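Local coordinates for 6-aminohexanoate-cyclic-dimer hydrolase (Arthrobacter sp., PDB 3A2Q), which hydrolyses the cyclic dimer of 6-aminohexanoate, a nylon-6 by-product, to the linear dimer, and belongs to the amidase family, at residues A[217-222]-A[466-471]; A[257-262]-A[292-297]; A[261-266]-A[384-389]; A[298-303]-A[374-379]. The protein carries 1 engineered substitution. One frame throughout, in Å; residues are numbered along the deposited sequence.

Contact 1. Residues A[217-222]-A[466-471]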
loop_
_atom_site.group_PDB
_atom_site.type_symbol
_atom_site.label_atom_id
_atom_site.label_comp_id
_atom_site.label_asym_id
_atom_site.label_seq_id
_atom_site.Cartn_x
_atom_site.Cartn_y
_atom_site.Cartn_z
ATOM N N ARG A 217 0.711 11.853 -4.357
ATOM C CA ARG A 217 -0.504 12.616 -4.604
ATOM C C ARG A 217 -0.687 12.932 -6.091
ATOM O O ARG A 217 -1.674 13.555 -6.487
ATOM C CB ARG A 217 -0.513 13.909 -3.773
ATOM C CG ARG A 217 -0.641 13.673 -2.267
ATOM C CD ARG A 217 -0.985 14.964 -1.536
ATOM N NE ARG A 217 0.030 15.988 -1.754
ATOM C CZ ARG A 217 1.180 16.065 -1.091
ATOM N NH1 ARG A 217 1.478 15.182 -0.147
ATOM N NH2 ARG A 217 2.045 17.019 -1.393
ATOM N N SER A 218 0.261 12.500 -6.916
ATOM C CA SER A 218 0.158 12.723 -8.356
ATOM C C SER A 218 0.577 11.461 -9.100
ATOM O O SER A 218 1.375 10.669 -8.600
ATOM C CB SER A 218 1.045 13.889 -8.800
ATOM O OG SER A 218 2.418 13.559 -8.691
ATOM N N VAL A 219 0.048 11.283 -10.303
ATOM C CA VAL A 219 0.385 10.107 -11.087
ATOM C C VAL A 219 1.830 10.176 -11.583
ATOM O O VAL A 219 2.501 9.147 -11.710
ATOM C CB VAL A 219 -0.582 9.940 -12.280
ATOM C CG1 VAL A 219 -0.200 8.712 -13.103
ATOM C CG2 VAL A 219 -2.012 9.794 -11.764
ATOM N N ARG A 220 2.328 11.384 -11.838
ATOM C CA ARG A 220 3.696 11.502 -12.321
ATOM C C ARG A 220 4.690 11.101 -11.237
ATOM O O ARG A 220 5.754 10.555 -11.532
ATOM C CB ARG A 220 3.977 12.921 -12.829
ATOM C CG ARG A 220 4.009 14.009 -11.771
ATOM C CD ARG A 220 4.283 15.360 -12.426
ATOM N NE ARG A 220 4.491 16.425 -11.452
ATOM C CZ ARG A 220 4.808 17.678 -11.773
ATOM N NH1 ARG A 220 4.950 18.021 -13.047
ATOM N NH2 ARG A 220 4.994 18.584 -10.822
ATOM N N ASP A 221 4.343 11.362 -9.979
ATOM C CA ASP A 221 5.214 10.993 -8.867
ATOM C C ASP A 221 5.347 9.469 -8.790
ATOM O O ASP A 221 6.421 8.950 -8.500
ATOM C CB ASP A 221 4.653 11.518 -7.546
ATOM C CG ASP A 221 5.211 12.881 -7.166
ATOM O OD1 ASP A 221 5.884 13.521 -8.002
ATOM O OD2 ASP A 221 4.966 13.318 -6.022
ATOM N N ILE A 222 4.251 8.758 -9.040
ATOM C CA ILE A 222 4.275 7.298 -9.003
ATOM C C ILE A 222 5.166 6.774 -10.126
ATOM O O ILE A 222 5.997 5.893 -9.915
ATOM C CB ILE A 222 2.845 6.709 -9.150
ATOM C CG1 ILE A 222 2.006 7.077 -7.920
ATOM C CG2 ILE A 222 2.905 5.192 -9.305
ATOM C CD1 ILE A 222 2.526 6.483 -6.618
ATOM N N VAL A 466 -3.696 5.814 -18.319
ATOM C CA VAL A 466 -5.113 6.057 -18.072
ATOM C C VAL A 466 -5.313 6.779 -16.742
ATOM O O VAL A 466 -6.237 7.580 -16.590
ATOM C CB VAL A 466 -5.920 4.746 -18.076
ATOM C CG1 VAL A 466 -7.379 5.028 -17.728
ATOM C CG2 VAL A 466 -5.846 4.108 -19.454
ATOM N N ALA A 467 -4.444 6.507 -15.779
ATOM C CA ALA A 467 -4.558 7.168 -14.489
ATOM C C ALA A 467 -4.327 8.661 -14.721
ATOM O O ALA A 467 -4.986 9.506 -14.119
ATOM C CB ALA A 467 -3.521 6.616 -13.517
ATOM N N ALA A 468 -3.389 8.981 -15.606
ATOM C CA ALA A 468 -3.087 10.374 -15.911
ATOM C C ALA A 468 -4.298 11.052 -16.547
ATOM O O ALA A 468 -4.578 12.217 -16.265
ATOM C CB ALA A 468 -1.882 10.461 -16.845
ATOM N N GLN A 469 -5.017 10.326 -17.400
ATOM C CA GLN A 469 -6.201 10.886 -18.052
ATOM C C GLN A 469 -7.292 11.185 -17.024
ATOM O O GLN A 469 -7.968 12.210 -17.102
ATOM C CB GLN A 469 -6.751 9.917 -19.105
ATOM C CG GLN A 469 -5.732 9.468 -20.143
ATOM C CD GLN A 469 -6.350 8.622 -21.236
ATOM O OE1 GLN A 469 -7.262 7.838 -20.991
ATOM N NE2 GLN A 469 -5.842 8.769 -22.453
ATOM N N LEU A 470 -7.467 10.287 -16.062
ATOM C CA LEU A 470 -8.481 10.480 -15.031
ATOM C C LEU A 470 -8.103 11.617 -14.093
ATOM O O LEU A 470 -8.964 12.328 -13.583
ATOM C CB LEU A 470 -8.686 9.190 -14.235
ATOM C CG LEU A 470 -9.545 8.136 -14.935
ATOM C CD1 LEU A 470 -9.556 6.852 -14.115
ATOM C CD2 LEU A 470 -10.961 8.678 -15.121
ATOM N N GLU A 471 -6.805 11.776 -13.868
ATOM C CA GLU A 471 -6.290 12.836 -13.016
ATOM C C GLU A 471 -6.634 14.182 -13.656
ATOM O O GLU A 471 -6.874 15.173 -12.964
ATOM C CB GLU A 471 -4.776 12.679 -12.886
ATOM C CG GLU A 471 -4.081 13.708 -12.023
ATOM C CD GLU A 471 -2.592 13.445 -11.937
ATOM O OE1 GLU A 471 -1.953 13.315 -13.005
ATOM O OE2 GLU A 471 -2.057 13.361 -10.811
HETATM O O HOH W 1 -2.760 15.001 -8.749
HETATM O O HOH W 2 0.650 13.654 -12.749
#
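The first turn of helix 219-229 comes closest to helix 460-473 at Val-219, whose CA lies 5.9 Å from the CA of Ala-468. Glu-471 reaches across. Its CG is anti to the backbone N (chi1 -180°) and the chain runs on extended, which carries the carboxylate to the start of the other helix. There OE2 of Glu-471 accepts from Val-219 N at 3.0 Å. The bond is fairly straight and uses the syn side, but the donor sits 34° out of the carboxylate plane. One water donates to Glu-471 OE2 at 2.7 Å and also to Arg-217 O. A second donates to Glu-471 OE1 at 2.6 Å and accepts from Arg-220 N. With both oxygens gripped, the rotation of the carboxylate is probably fixed. Val-219 runs past Glu-471 in the opposite direction. Its CG1 and CG2 straddle the methyl of Ala-467, each 3.9 Å from that CB. Ala-467 in turn rests on Leu-438 of strand 435-442. Ser-218 OG accepts from Asp-221 N at 3.2 Å and also pairs with Asp-9. This makes Ser-218 a classical N-cap, and a glutamate from a helix far along the chain probably adds a favourable negative charge at the same helix N-terminus.

Contact 2. Residues A[257-262]-A[292-297]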
loop_
_atom_site.group_PDB
_atom_site.type_symbol
_atom_site.label_atom_id
_atom_site.label_comp_id
_atom_site.label_asym_id
_atom_site.label_seq_id
_atom_site.Cartn_x
_atom_site.Cartn_y
_atom_site.Cartn_z
ATOM N N SER A 257 -8.031 4.066 -27.615
ATOM C CA SER A 257 -9.282 3.569 -27.050
ATOM C C SER A 257 -9.103 2.138 -26.544
ATOM O O SER A 257 -8.877 1.212 -27.323
ATOM C CB SER A 257 -10.389 3.624 -28.107
ATOM O OG SER A 257 -11.632 3.186 -27.586
ATOM N N LEU A 258 -9.209 1.960 -25.231
ATOM C CA LEU A 258 -9.039 0.643 -24.625
ATOM C C LEU A 258 -10.367 -0.000 -24.245
ATOM O O LEU A 258 -11.364 0.687 -24.046
ATOM C CB LEU A 258 -8.165 0.769 -23.375
ATOM C CG LEU A 258 -6.790 1.412 -23.551
ATOM C CD1 LEU A 258 -6.106 1.530 -22.198
ATOM C CD2 LEU A 258 -5.948 0.574 -24.500
ATOM N N ARG A 259 -10.373 -1.328 -24.156
ATOM C CA ARG A 259 -11.566 -2.064 -23.761
ATOM C C ARG A 259 -11.591 -1.993 -22.239
ATOM O O ARG A 259 -10.727 -2.563 -21.569
ATOM C CB ARG A 259 -11.483 -3.530 -24.210
ATOM C CG ARG A 259 -11.878 -3.769 -25.655
ATOM C CD ARG A 259 -13.400 -3.741 -25.845
ATOM N NE ARG A 259 -14.051 -4.988 -25.430
ATOM C CZ ARG A 259 -15.351 -5.241 -25.567
ATOM N NH1 ARG A 259 -16.156 -4.333 -26.109
ATOM N NH2 ARG A 259 -15.846 -6.408 -25.173
ATOM N N VAL A 260 -12.579 -1.291 -21.704
ATOM C CA VAL A 260 -12.700 -1.119 -20.264
ATOM C C VAL A 260 -13.953 -1.763 -19.703
ATOM O O VAL A 260 -15.044 -1.583 -20.238
ATOM C CB VAL A 260 -12.727 0.382 -19.895
ATOM C CG1 VAL A 260 -12.812 0.549 -18.377
ATOM C CG2 VAL A 260 -11.497 1.076 -20.447
ATOM N N GLY A 261 -13.785 -2.515 -18.621
ATOM C CA GLY A 261 -14.917 -3.145 -17.971
ATOM C C GLY A 261 -15.072 -2.469 -16.618
ATOM O O GLY A 261 -14.078 -2.192 -15.950
ATOM N N VAL A 262 -16.303 -2.183 -16.213
ATOM C CA VAL A 262 -16.530 -1.535 -14.929
ATOM C C VAL A 262 -17.388 -2.426 -14.042
ATOM O O VAL A 262 -18.340 -3.060 -14.503
ATOM C CB VAL A 262 -17.202 -0.143 -15.104
ATOM C CG1 VAL A 262 -18.485 -0.272 -15.893
ATOM C CG2 VAL A 262 -17.481 0.479 -13.741
ATOM N N GLY A 292 -13.289 8.640 -24.821
ATOM C CA GLY A 292 -13.236 7.819 -26.016
ATOM C C GLY A 292 -13.029 6.326 -25.841
ATOM O O GLY A 292 -13.064 5.584 -26.823
ATOM N N HIS A 293 -12.811 5.868 -24.613
ATOM C CA HIS A 293 -12.602 4.444 -24.392
ATOM C C HIS A 293 -13.890 3.658 -24.604
ATOM O O HIS A 293 -14.986 4.221 -24.595
ATOM C CB HIS A 293 -12.071 4.199 -22.978
ATOM C CG HIS A 293 -10.724 4.800 -22.731
ATOM N ND1 HIS A 293 -9.566 4.278 -23.265
ATOM C CD2 HIS A 293 -10.353 5.895 -22.027
ATOM C CE1 HIS A 293 -8.540 5.025 -22.901
ATOM N NE2 HIS A 293 -8.990 6.013 -22.148
ATOM N N ASP A 294 -13.747 2.353 -24.813
ATOM C CA ASP A 294 -14.898 1.486 -25.008
ATOM C C ASP A 294 -15.250 0.921 -23.636
ATOM O O ASP A 294 -14.796 -0.161 -23.258
ATOM C CB ASP A 294 -14.550 0.365 -25.990
ATOM C CG ASP A 294 -15.695 -0.598 -26.212
ATOM O OD1 ASP A 294 -16.862 -0.220 -25.969
ATOM O OD2 ASP A 294 -15.427 -1.738 -26.647
ATOM N N VAL A 295 -16.061 1.674 -22.899
ATOM C CA VAL A 295 -16.462 1.298 -21.547
ATOM C C VAL A 295 -17.739 0.462 -21.501
ATOM O O VAL A 295 -18.753 0.824 -22.092
ATOM C CB VAL A 295 -16.636 2.559 -20.683
ATOM C CG1 VAL A 295 -16.900 2.170 -19.232
ATOM C CG2 VAL A 295 -15.393 3.421 -20.789
ATOM N N ASN A 296 -17.681 -0.650 -20.775
ATOM C CA ASN A 296 -18.809 -1.568 -20.667
ATOM C C ASN A 296 -18.929 -2.150 -19.265
ATOM O O ASN A 296 -17.950 -2.203 -18.526
ATOM C CB ASN A 296 -18.615 -2.731 -21.642
ATOM C CG ASN A 296 -18.448 -2.274 -23.071
ATOM O OD1 ASN A 296 -19.415 -1.904 -23.728
ATOM N ND2 ASN A 296 -17.209 -2.286 -23.559
ATOM N N ASP A 297 -20.129 -2.589 -18.903
ATOM C CA ASP A 297 -20.318 -3.214 -17.602
ATOM C C ASP A 297 -19.869 -4.661 -17.779
ATOM O O ASP A 297 -20.582 -5.487 -18.353
ATOM C CB ASP A 297 -21.782 -3.159 -17.160
ATOM C CG ASP A 297 -22.205 -1.773 -16.716
ATOM O OD1 ASP A 297 -21.326 -0.899 -16.590
ATOM O OD2 ASP A 297 -23.412 -1.558 -16.483
#
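Val-260 and Val-295 sit side by side, CA atoms 4.7 Å apart, in the parallel strand pair of a beta-alpha-beta unit. Helix 275-290 links the two strands and covers the face that carries these valines. Backbone bonds cross from Asp-294 N to Leu-258 O, from Val-260 N to Asp-294 O, from Asn-296 N to Val-260 O and from Val-262 N to Asn-296 O. His-293 comes just before the second strand. Its CB lies 3.7 Å from Leu-258 O and also meets Val-260 CG2. The ring then runs alongside Leu-258. Its ND1 accepts from Leu-258 N at 3.1 Å; the bond is almost straight (171°) and in the ring plane. CE1 faces Leu-258 CG at 4.1 Å, and NE2 pairs with Gln-469 of helix 460-473. Both ring nitrogens are held, which probably fixes the ring flip. Ser-257 OG donates to the carbonyl O of Gly-292, the glycine of a Schellman motif that ends the helix. On the other face Arg-259 folds back, bent at chi2 and chi3, beside Asp-294. Arg-259 NH1 forms a salt bridge with Asp-294 OD2 at 2.7 Å, the oxygen lying in the guanidinium plane, while the carboxylate is turned 45° from it.

Contact 3. Residues A[261-266]-A[384-389]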
loop_
_atom_site.group_PDB
_atom_site.type_symbol
_atom_site.label_atom_id
_atom_site.label_comp_id
_atom_site.label_asym_id
_atom_site.label_seq_id
_atom_site.Cartn_x
_atom_site.Cartn_y
_atom_site.Cartn_z
ATOM N N GLY A 261 -13.785 -2.515 -18.621
ATOM C CA GLY A 261 -14.917 -3.145 -17.971
ATOM C C GLY A 261 -15.072 -2.469 -16.618
ATOM O O GLY A 261 -14.078 -2.192 -15.950
ATOM N N VAL A 262 -16.303 -2.183 -16.213
ATOM C CA VAL A 262 -16.530 -1.535 -14.929
ATOM C C VAL A 262 -17.388 -2.426 -14.042
ATOM O O VAL A 262 -18.340 -3.060 -14.503
ATOM C CB VAL A 262 -17.202 -0.143 -15.104
ATOM C CG1 VAL A 262 -18.485 -0.272 -15.893
ATOM C CG2 VAL A 262 -17.481 0.479 -13.741
ATOM N N LEU A 263 -17.019 -2.491 -12.768
ATOM C CA LEU A 263 -17.728 -3.303 -11.791
ATOM C C LEU A 263 -18.319 -2.398 -10.717
ATOM O O LEU A 263 -17.584 -1.679 -10.031
ATOM C CB LEU A 263 -16.757 -4.298 -11.148
ATOM C CG LEU A 263 -17.301 -5.176 -10.013
ATOM C CD1 LEU A 263 -18.430 -6.060 -10.533
ATOM C CD2 LEU A 263 -16.171 -6.040 -9.444
ATOM N N THR A 264 -19.640 -2.428 -10.565
ATOM C CA THR A 264 -20.284 -1.597 -9.556
ATOM C C THR A 264 -21.236 -2.344 -8.618
ATOM O O THR A 264 -22.235 -1.797 -8.150
ATOM C CB THR A 264 -21.007 -0.395 -10.199
ATOM O OG1 THR A 264 -21.900 -0.852 -11.219
ATOM C CG2 THR A 264 -19.985 0.561 -10.808
ATOM N N HIS A 265 -20.921 -3.608 -8.359
ATOM C CA HIS A 265 -21.688 -4.424 -7.420
ATOM C C HIS A 265 -20.700 -5.461 -6.897
ATOM O O HIS A 265 -19.602 -5.594 -7.440
ATOM C CB HIS A 265 -22.897 -5.103 -8.095
ATOM C CG HIS A 265 -22.547 -6.258 -8.984
ATOM N ND1 HIS A 265 -21.978 -6.099 -10.229
ATOM C CD2 HIS A 265 -22.696 -7.592 -8.805
ATOM C CE1 HIS A 265 -21.792 -7.286 -10.780
ATOM N NE2 HIS A 265 -22.219 -8.208 -9.935
ATOM N N ASN A 266 -21.059 -6.159 -5.826
ATOM C CA ASN A 266 -20.184 -7.192 -5.277
ATOM C C ASN A 266 -20.548 -8.505 -5.959
ATOM O O ASN A 266 -21.565 -9.113 -5.639
ATOM C CB ASN A 266 -20.378 -7.320 -3.770
ATOM C CG ASN A 266 -19.658 -8.523 -3.201
ATOM O OD1 ASN A 266 -18.780 -9.093 -3.846
ATOM N ND2 ASN A 266 -20.017 -8.909 -1.984
ATOM N N LEU A 384 -9.869 -2.896 -15.835
ATOM C CA LEU A 384 -11.043 -3.118 -15.002
ATOM C C LEU A 384 -11.094 -1.906 -14.081
ATOM O O LEU A 384 -10.071 -1.509 -13.524
ATOM C CB LEU A 384 -10.898 -4.388 -14.150
ATOM C CG LEU A 384 -12.058 -4.621 -13.169
ATOM C CD1 LEU A 384 -13.307 -5.023 -13.942
ATOM C CD2 LEU A 384 -11.699 -5.713 -12.164
ATOM N N ILE A 385 -12.272 -1.302 -13.963
ATOM C CA ILE A 385 -12.480 -0.157 -13.090
ATOM C C ILE A 385 -13.438 -0.634 -12.003
ATOM O O ILE A 385 -14.492 -1.198 -12.301
ATOM C CB ILE A 385 -13.168 1.029 -13.820
ATOM C CG1 ILE A 385 -12.484 1.308 -15.156
ATOM C CG2 ILE A 385 -13.124 2.274 -12.937
ATOM C CD1 ILE A 385 -11.023 1.637 -15.043
ATOM N N LEU A 386 -13.067 -0.426 -10.745
ATOM C CA LEU A 386 -13.923 -0.827 -9.641
ATOM C C LEU A 386 -13.528 -0.040 -8.400
ATOM O O LEU A 386 -12.429 0.508 -8.332
ATOM C CB LEU A 386 -13.787 -2.330 -9.368
ATOM C CG LEU A 386 -12.478 -2.851 -8.757
ATOM C CD1 LEU A 386 -12.661 -4.311 -8.372
ATOM C CD2 LEU A 386 -11.324 -2.697 -9.737
ATOM N N PRO A 387 -14.435 0.053 -7.410
ATOM C CA PRO A 387 -14.101 0.797 -6.189
ATOM C C PRO A 387 -12.898 0.140 -5.521
ATOM O O PRO A 387 -12.720 -1.068 -5.638
ATOM C CB PRO A 387 -15.367 0.660 -5.337
ATOM C CG PRO A 387 -16.454 0.444 -6.352
ATOM C CD PRO A 387 -15.813 -0.458 -7.370
ATOM N N THR A 388 -12.065 0.917 -4.834
ATOM C CA THR A 388 -10.917 0.319 -4.165
ATOM C C THR A 388 -11.427 -0.439 -2.937
ATOM O O THR A 388 -11.030 -1.579 -2.704
ATOM C CB THR A 388 -9.892 1.379 -3.735
ATOM O OG1 THR A 388 -9.481 2.131 -4.879
ATOM C CG2 THR A 388 -8.656 0.711 -3.124
ATOM N N VAL A 389 -12.303 0.196 -2.159
ATOM C CA VAL A 389 -12.881 -0.454 -0.979
ATOM C C VAL A 389 -14.389 -0.582 -1.185
ATOM O O VAL A 389 -14.962 0.102 -2.039
ATOM C CB VAL A 389 -12.572 0.322 0.324
ATOM C CG1 VAL A 389 -11.068 0.404 0.521
ATOM C CG2 VAL A 389 -13.190 1.711 0.281
#
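The peptide carbonyl of Gly-261 is covered on both faces by side chains of the partner strand. Leu-384 CD1 lies over one face, 3.6 Å from Gly-261 O. Ile-385 CG1 approaches the same Gly-261 O from the opposite face at 3.9 Å. The oxygen itself points almost straight at Ile-385 N, 2.8 Å away. Leu-263 N then bonds to Ile-385 O at 2.9 Å, with a C=O...N angle of 175°. These two bonds join the strands in parallel. The next one in the pattern cannot form, because Pro-387 has no N-H. Its CD lies 3.4 Å from Leu-263 O instead, and that buried oxygen has no hydrogen-bond partner in the model. Beyond the paired part, Leu-263 and Leu-386 cross at an angle. Leu-386 CG stands between its backbone N and carbonyl carbon (chi1 70°). This brings Leu-386 CD1 to 4.1 Å from Leu-263 CD2, while the two CB atoms are 4.0 Å apart. Strand 383-387 lies between strands 448-455 and 259-262 in the large mixed sheet. Helix 275-290 packs on Val-262, Ile-385 and Pro-387. Tyr-299 and Leu-303, from the loop after strand 294-297, cover Leu-384.

Contact 4. Residues A[298-303]-A[374-379]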
loop_
_atom_site.group_PDB
_atom_site.type_symbol
_atom_site.label_atom_id
_atom_site.label_comp_id
_atom_site.label_asym_id
_atom_site.label_seq_id
_atom_site.Cartn_x
_atom_site.Cartn_y
_atom_site.Cartn_z
ATOM N N ALA A 298 -18.664 -4.954 -17.305
ATOM C CA ALA A 298 -18.111 -6.290 -17.429
ATOM C C ALA A 298 -16.993 -6.471 -16.420
ATOM O O ALA A 298 -16.389 -5.501 -15.967
ATOM C CB ALA A 298 -17.580 -6.504 -18.837
ATOM N N TYR A 299 -16.710 -7.719 -16.084
ATOM C CA TYR A 299 -15.673 -8.011 -15.113
ATOM C C TYR A 299 -15.293 -9.483 -15.177
ATOM O O TYR A 299 -16.051 -10.309 -15.684
ATOM C CB TYR A 299 -16.191 -7.662 -13.718
ATOM C CG TYR A 299 -17.397 -8.478 -13.301
ATOM C CD1 TYR A 299 -17.247 -9.684 -12.612
ATOM C CD2 TYR A 299 -18.691 -8.042 -13.592
ATOM C CE1 TYR A 299 -18.355 -10.430 -12.215
ATOM C CE2 TYR A 299 -19.803 -8.781 -13.202
ATOM C CZ TYR A 299 -19.630 -9.970 -12.513
ATOM O OH TYR A 299 -20.734 -10.688 -12.112
ATOM N N PRO A 300 -14.097 -9.828 -14.675
ATOM C CA PRO A 300 -13.646 -11.226 -14.688
ATOM C C PRO A 300 -14.602 -12.067 -13.851
ATOM O O PRO A 300 -14.834 -11.760 -12.684
ATOM C CB PRO A 300 -12.247 -11.151 -14.063
ATOM C CG PRO A 300 -11.807 -9.729 -14.327
ATOM C CD PRO A 300 -13.069 -8.933 -14.114
ATOM N N GLU A 301 -15.158 -13.128 -14.428
ATOM C CA GLU A 301 -16.098 -13.941 -13.663
ATOM C C GLU A 301 -15.453 -14.534 -12.427
ATOM O O GLU A 301 -16.143 -14.870 -11.466
ATOM C CB GLU A 301 -16.707 -15.053 -14.524
ATOM C CG GLU A 301 -15.733 -16.039 -15.118
ATOM C CD GLU A 301 -16.446 -17.148 -15.873
ATOM O OE1 GLU A 301 -17.323 -16.830 -16.710
ATOM O OE2 GLU A 301 -16.133 -18.333 -15.631
ATOM N N ALA A 302 -14.128 -14.652 -12.449
ATOM C CA ALA A 302 -13.398 -15.196 -11.308
ATOM C C ALA A 302 -13.635 -14.345 -10.069
ATOM O O ALA A 302 -13.539 -14.835 -8.945
ATOM C CB ALA A 302 -11.910 -15.256 -11.617
ATOM N N LEU A 303 -13.942 -13.067 -10.268
ATOM C CA LEU A 303 -14.183 -12.181 -9.135
ATOM C C LEU A 303 -15.439 -12.566 -8.358
ATOM O O LEU A 303 -15.643 -12.105 -7.234
ATOM C CB LEU A 303 -14.265 -10.715 -9.600
ATOM C CG LEU A 303 -12.956 -10.130 -10.158
ATOM C CD1 LEU A 303 -13.112 -8.635 -10.387
ATOM C CD2 LEU A 303 -11.815 -10.385 -9.187
ATOM N N GLU A 374 -6.641 -13.610 -14.727
ATOM C CA GLU A 374 -5.913 -13.082 -15.884
ATOM C C GLU A 374 -6.515 -13.406 -17.247
ATOM O O GLU A 374 -6.312 -12.666 -18.204
ATOM C CB GLU A 374 -4.461 -13.559 -15.862
ATOM C CG GLU A 374 -3.645 -13.027 -14.704
ATOM C CD GLU A 374 -2.155 -13.191 -14.940
ATOM O OE1 GLU A 374 -1.579 -12.361 -15.678
ATOM O OE2 GLU A 374 -1.566 -14.157 -14.405
ATOM N N ARG A 375 -7.251 -14.508 -17.339
ATOM C CA ARG A 375 -7.866 -14.896 -18.602
ATOM C C ARG A 375 -8.833 -13.851 -19.152
ATOM O O ARG A 375 -9.121 -13.847 -20.346
ATOM C CB ARG A 375 -8.584 -16.237 -18.456
ATOM C CG ARG A 375 -7.687 -17.439 -18.718
ATOM C CD ARG A 375 -8.498 -18.723 -18.803
ATOM N NE ARG A 375 -8.498 -19.476 -17.553
ATOM C CZ ARG A 375 -7.446 -20.143 -17.085
ATOM N NH1 ARG A 375 -6.305 -20.154 -17.762
ATOM N NH2 ARG A 375 -7.536 -20.806 -15.941
ATOM N N TRP A 376 -9.330 -12.968 -18.288
ATOM C CA TRP A 376 -10.254 -11.910 -18.710
ATOM C C TRP A 376 -9.512 -10.914 -19.598
ATOM O O TRP A 376 -10.057 -10.424 -20.592
ATOM C CB TRP A 376 -10.823 -11.181 -17.485
ATOM C CG TRP A 376 -11.928 -10.201 -17.789
ATOM C CD1 TRP A 376 -13.195 -10.494 -18.216
ATOM C CD2 TRP A 376 -11.874 -8.776 -17.646
ATOM N NE1 TRP A 376 -13.935 -9.340 -18.340
ATOM C CE2 TRP A 376 -13.147 -8.271 -17.998
ATOM C CE3 TRP A 376 -10.875 -7.877 -17.253
ATOM C CZ2 TRP A 376 -13.446 -6.906 -17.969
ATOM C CZ3 TRP A 376 -11.173 -6.518 -17.223
ATOM C CH2 TRP A 376 -12.449 -6.046 -17.579
ATOM N N TRP A 377 -8.265 -10.617 -19.234
ATOM C CA TRP A 377 -7.440 -9.685 -19.998
ATOM C C TRP A 377 -6.976 -10.383 -21.274
ATOM O O TRP A 377 -6.851 -9.767 -22.331
ATOM C CB TRP A 377 -6.236 -9.242 -19.164
ATOM C CG TRP A 377 -6.562 -8.139 -18.188
ATOM C CD1 TRP A 377 -6.344 -6.803 -18.365
ATOM C CD2 TRP A 377 -7.203 -8.275 -16.909
ATOM N NE1 TRP A 377 -6.809 -6.096 -17.278
ATOM C CE2 TRP A 377 -7.342 -6.976 -16.370
ATOM C CE3 TRP A 377 -7.676 -9.371 -16.168
ATOM C CZ2 TRP A 377 -7.934 -6.739 -15.124
ATOM C CZ3 TRP A 377 -8.267 -9.138 -14.928
ATOM C CH2 TRP A 377 -8.390 -7.829 -14.419
ATOM N N GLU A 378 -6.720 -11.681 -21.150
ATOM C CA GLU A 378 -6.294 -12.516 -22.266
ATOM C C GLU A 378 -7.354 -12.461 -23.367
ATOM O O GLU A 378 -7.035 -12.427 -24.557
ATOM C CB GLU A 378 -6.148 -13.964 -21.787
ATOM C CG GLU A 378 -5.707 -14.950 -22.850
ATOM C CD GLU A 378 -4.205 -14.984 -23.004
ATOM O OE1 GLU A 378 -3.606 -13.899 -23.165
ATOM O OE2 GLU A 378 -3.628 -16.094 -22.965
ATOM N N ALA A 379 -8.617 -12.452 -22.950
ATOM C CA ALA A 379 -9.746 -12.426 -23.874
ATOM C C ALA A 379 -9.957 -11.093 -24.591
ATOM O O ALA A 379 -10.893 -10.958 -25.381
ATOM C CB ALA A 379 -11.018 -12.828 -23.142
#
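Pro-300 lies over one face of the Trp-376 indole and also touches Trp-377. The proline ring crosses the indole at a slant. Its CD stands 3.9 Å from the centroid of the five-membered ring and 18° off the normal, a CH-pi contact over the face. Pro-300 CG sits over the bond between CG and CD2 of Trp-376, 3.5 Å from each. The same CG meets Trp-377 CZ3 at 3.6 Å, so one methylene group serves both indoles. Trp-376 is in place for this because its CG is anti to the backbone N (chi1 -172°), which swings the ring out from the helix toward the loop. The covering of its face continues back along the loop to Tyr-299, whose carbonyl carbon lies 3.4 Å from Trp-376 NE1, toward the rim. Ala-298 CB meets Trp-376 CZ2 from beside the ring, close to its plane, at 4.2 Å. The two tryptophans also fit together. Trp-376 sets its CE3 over the face of Trp-377, near the rim, and Trp-377 CE2 lies at the edge of the Trp-376 ring. Trp-376 stacks with Trp-381 as well, and Trp-377 NE1 makes a weak hydrogen bond to Asp-382 O. Pro-300 O accepts from Leu-303 N at 2.9 Å, opening the 3-10 turn of the loop. Leu-384 of strand 383-387 touches both Pro-300 and Trp-376. Packing of proline on tryptophan through CH-pi contacts is a familiar motif. Here it fastens the loop after strand 294-297 to the last turn of helix 356-378.

Overall arrangement
Contacts 2 and 3 build one end of the large sheet and share Gly-261 and Val-262. Strand 259-262 is bonded on one side to the outermost strand 294-297 and on the other to strand 383-387. Contact 3 is fully buried and apolar apart from its backbone bonds, whereas contacts 1 and 4 are partly buried. Contact 2, nearer the surface, adds a salt bridge and other polar side-chain bonds. Contact 4 lies against strand 259-262 and the residue after it, with Trp-376 on Gly-261 and Tyr-299 on Leu-263, and relies on ring packing instead of hydrogen bonds. Contact 1 joins two helices through a water-assisted carboxylate. Its helix 460-473 reaches contact 2 through Gln-469 and His-293.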